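Local coordinates for DUF4439 domain-containing protein (Mycobacterium tuberculosis, PDB 2IB0) that is of unknown function but folds as a four-helix bundle of the ferritin-like kind, at residues A138-A141 with T142-R146. Numbering follows the deposited sequence.
Sequences AVMA and TRWNR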
ATOM      1  N   ALA A 138       2.703  -3.446   2.228  1.00 33.00           N
ATOM      2  CA  ALA A 138       3.119  -2.100   2.687  1.00 33.30           C
ATOM      3  C   ALA A 138       2.605  -1.679   4.063  1.00 32.98           C
ATOM      4  O   ALA A 138       3.330  -1.070   4.823  1.00 34.98           O
ATOM      5  CB  ALA A 138       2.687  -1.085   1.693  1.00 32.83           C
ATOM      6  N   VAL A 139       1.331  -1.913   4.350  1.00 32.43           N
ATOM      7  CA  VAL A 139       0.771  -1.620   5.667  1.00 30.92           C
ATOM      8  C   VAL A 139       1.451  -2.567   6.693  1.00 32.11           C
ATOM      9  O   VAL A 139       1.898  -2.124   7.775  1.00 31.46           O
ATOM     10  CB  VAL A 139      -0.754  -1.740   5.634  1.00 30.92           C
ATOM     11  CG1 VAL A 139      -1.323  -1.843   7.034  1.00 31.86           C
ATOM     12  CG2 VAL A 139      -1.384  -0.512   4.842  1.00 30.12           C
ATOM     13  N   MET A 140       1.633  -3.842   6.340  1.00 32.00           N
ATOM     14  CA  MET A 140       2.345  -4.763   7.262  1.00 31.66           C
ATOM     15  C   MET A 140       3.761  -4.310   7.620  1.00 31.88           C
ATOM     16  O   MET A 140       4.152  -4.370   8.801  1.00 31.87           O
ATOM     17  CB  MET A 140       2.384  -6.210   6.751  1.00 33.35           C
ATOM     18  CG  MET A 140       1.162  -7.085   7.103  1.00 37.97           C
ATOM     19  SD  MET A 140       0.677  -7.210   8.871  1.00 45.39           S
ATOM     20  CE  MET A 140       2.196  -7.181   9.566  1.00 37.31           C
ATOM     21  N   ALA A 141       4.542  -3.913   6.610  1.00 31.62           N
ATOM     22  CA  ALA A 141       5.891  -3.342   6.803  1.00 32.70           C
ATOM     23  C   ALA A 141       5.872  -2.114   7.715  1.00 32.72           C
ATOM     24  O   ALA A 141       6.749  -1.983   8.591  1.00 32.38           O
ATOM     25  CB  ALA A 141       6.593  -3.013   5.422  1.00 32.04           C
ATOM     26  N   THR A 142       4.908  -1.196   7.531  1.00 32.76           N
ATOM     27  CA  THR A 142       4.900  -0.022   8.381  1.00 32.42           C
ATOM     28  C   THR A 142       4.597  -0.435   9.837  1.00 32.18           C
ATOM     29  O   THR A 142       5.114   0.160  10.772  1.00 31.04           O
ATOM     30  CB  THR A 142       3.854   1.078   7.956  1.00 34.27           C
ATOM     31  OG1 THR A 142       2.541   0.600   8.245  1.00 38.93           O
ATOM     32  CG2 THR A 142       3.932   1.389   6.500  1.00 30.99           C
ATOM     33  N   ARG A 143       3.704  -1.405  10.027  1.00 31.50           N
ATOM     34  CA  ARG A 143       3.410  -1.917  11.373  1.00 32.96           C
ATOM     35  C   ARG A 143       4.640  -2.551  12.083  1.00 32.85           C
ATOM     36  O   ARG A 143       4.833  -2.359  13.265  1.00 33.31           O
ATOM     37  CB  ARG A 143       2.267  -2.943  11.314  1.00 33.73           C
ATOM     38  CG  ARG A 143       1.005  -2.296  10.882  1.00 28.71           C
ATOM     39  CD  ARG A 143      -0.220  -3.243  10.770  1.00 31.92           C
ATOM     40  NE  ARG A 143      -0.593  -3.745  12.094  1.00 38.86           N
ATOM     41  CZ  ARG A 143      -1.316  -4.846  12.345  1.00 44.04           C
ATOM     42  NH1 ARG A 143      -1.787  -5.633  11.357  1.00 42.06           N
ATOM     43  NH2 ARG A 143      -1.563  -5.177  13.617  1.00 44.69           N
ATOM     44  N   TRP A 144       5.463  -3.288  11.362  1.00 33.08           N
ATOM     45  CA  TRP A 144       6.694  -3.846  11.934  1.00 34.31           C
ATOM     46  C   TRP A 144       7.786  -2.801  12.172  1.00 34.69           C
ATOM     47  O   TRP A 144       8.552  -2.921  13.116  1.00 33.77           O
ATOM     48  CB  TRP A 144       7.228  -4.999  11.074  1.00 34.91           C
ATOM     49  CG  TRP A 144       6.450  -6.250  11.260  1.00 35.61           C
ATOM     50  CD1 TRP A 144       5.506  -6.782  10.409  1.00 34.86           C
ATOM     51  CD2 TRP A 144       6.551  -7.161  12.380  1.00 34.02           C
ATOM     52  NE1 TRP A 144       5.002  -7.965  10.946  1.00 38.09           N
ATOM     53  CE2 TRP A 144       5.638  -8.225  12.143  1.00 35.93           C
ATOM     54  CE3 TRP A 144       7.336  -7.181  13.554  1.00 34.96           C
ATOM     55  CZ2 TRP A 144       5.476  -9.317  13.054  1.00 36.89           C
ATOM     56  CZ3 TRP A 144       7.173  -8.276  14.464  1.00 35.93           C
ATOM     57  CH2 TRP A 144       6.241  -9.314  14.195  1.00 33.42           C
ATOM     58  N   ASN A 145       7.826  -1.763  11.323  1.00 35.63           N
ATOM     59  CA  ASN A 145       8.718  -0.641  11.500  1.00 35.12           C
ATOM     60  C   ASN A 145       8.351   0.184  12.739  1.00 35.41           C
ATOM     61  O   ASN A 145       9.219   0.739  13.405  1.00 34.16           O
ATOM     62  CB  ASN A 145       8.672   0.247  10.273  1.00 36.32           C
ATOM     63  CG  ASN A 145       9.758  -0.079   9.267  1.00 40.51           C
ATOM     64  OD1 ASN A 145       9.494  -0.178   8.031  1.00 45.98           O
ATOM     65  ND2 ASN A 145      10.998  -0.215   9.759  1.00 39.70           N
ATOM     66  N   ARG A 146       7.054   0.271  13.016  1.00 34.88           N
ATOM     67  CA  ARG A 146       6.551   0.903  14.209  1.00 35.74           C
ATOM     68  C   ARG A 146       6.957   0.075  15.448  1.00 33.70           C
ATOM     69  O   ARG A 146       7.316   0.641  16.473  1.00 31.63           O
ATOM     70  CB  ARG A 146       5.033   1.038  14.119  1.00 36.60           C
ATOM     71  CG  ARG A 146       4.404   1.900  15.158  1.00 43.36           C
ATOM     72  CD  ARG A 146       2.972   2.263  14.679  1.00 52.18           C
ATOM     73  NE  ARG A 146       3.001   3.209  13.548  1.00 58.84           N
ATOM     74  CZ  ARG A 146       2.234   3.142  12.446  1.00 59.93           C
ATOM     75  NH1 ARG A 146       1.356   2.166  12.264  1.00 59.46           N
ATOM     76  NH2 ARG A 146       2.372   4.065  11.503  1.00 62.92           N
TER
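The indole of Trp144 and the guanidinium of Arg143 flank the thioether of Met140, and neither flat group is met squarely. Met140 CE comes up beside the pyrrole side of the indole, 3.2 Å from Trp144 NE1 and 3.4 Å from CD1, a tight fit, while Met140 O approaches the same ring obliquely. Met140 SD likewise reaches Arg143 NH1 at an oblique 3.8 Å. Met140 and Trp144 run side by side and point the same way, and bends at chi2 and chi3 turn the methionine methyl toward the indole. Arg143 crosses Val139, one turn earlier, at an angle, its CD 4.1 Å from Val139 CG1.

The helix backbone carries its usual i to i+4 bonds, and Val139 O accepts a second one, from a side chain three residues on. Arg143 N gives the backbone bond, and Thr142 OG1 adds the other, 2.8 Å long at a C=O...O angle of 124°. A chi1 of 71° sets the threonine hydroxyl between backbone N and carbonyl carbon, where the bond to Val139 O holds it; the same rotation leaves Thr142 CG2 only 3.0 Å from Ala138 O.

Met140 and Trp144 face inward, both touching Leu54 of helix 52-75 and also meeting helices 18-46 and 96-120; Thr142 packs on Val139 of the second subunit. The segment thus illustrates an amphipathic helix of a four-helix bundle, with i, i+4 partners in the core and a threonine bonded back to its own helix on the side that meets the second subunit.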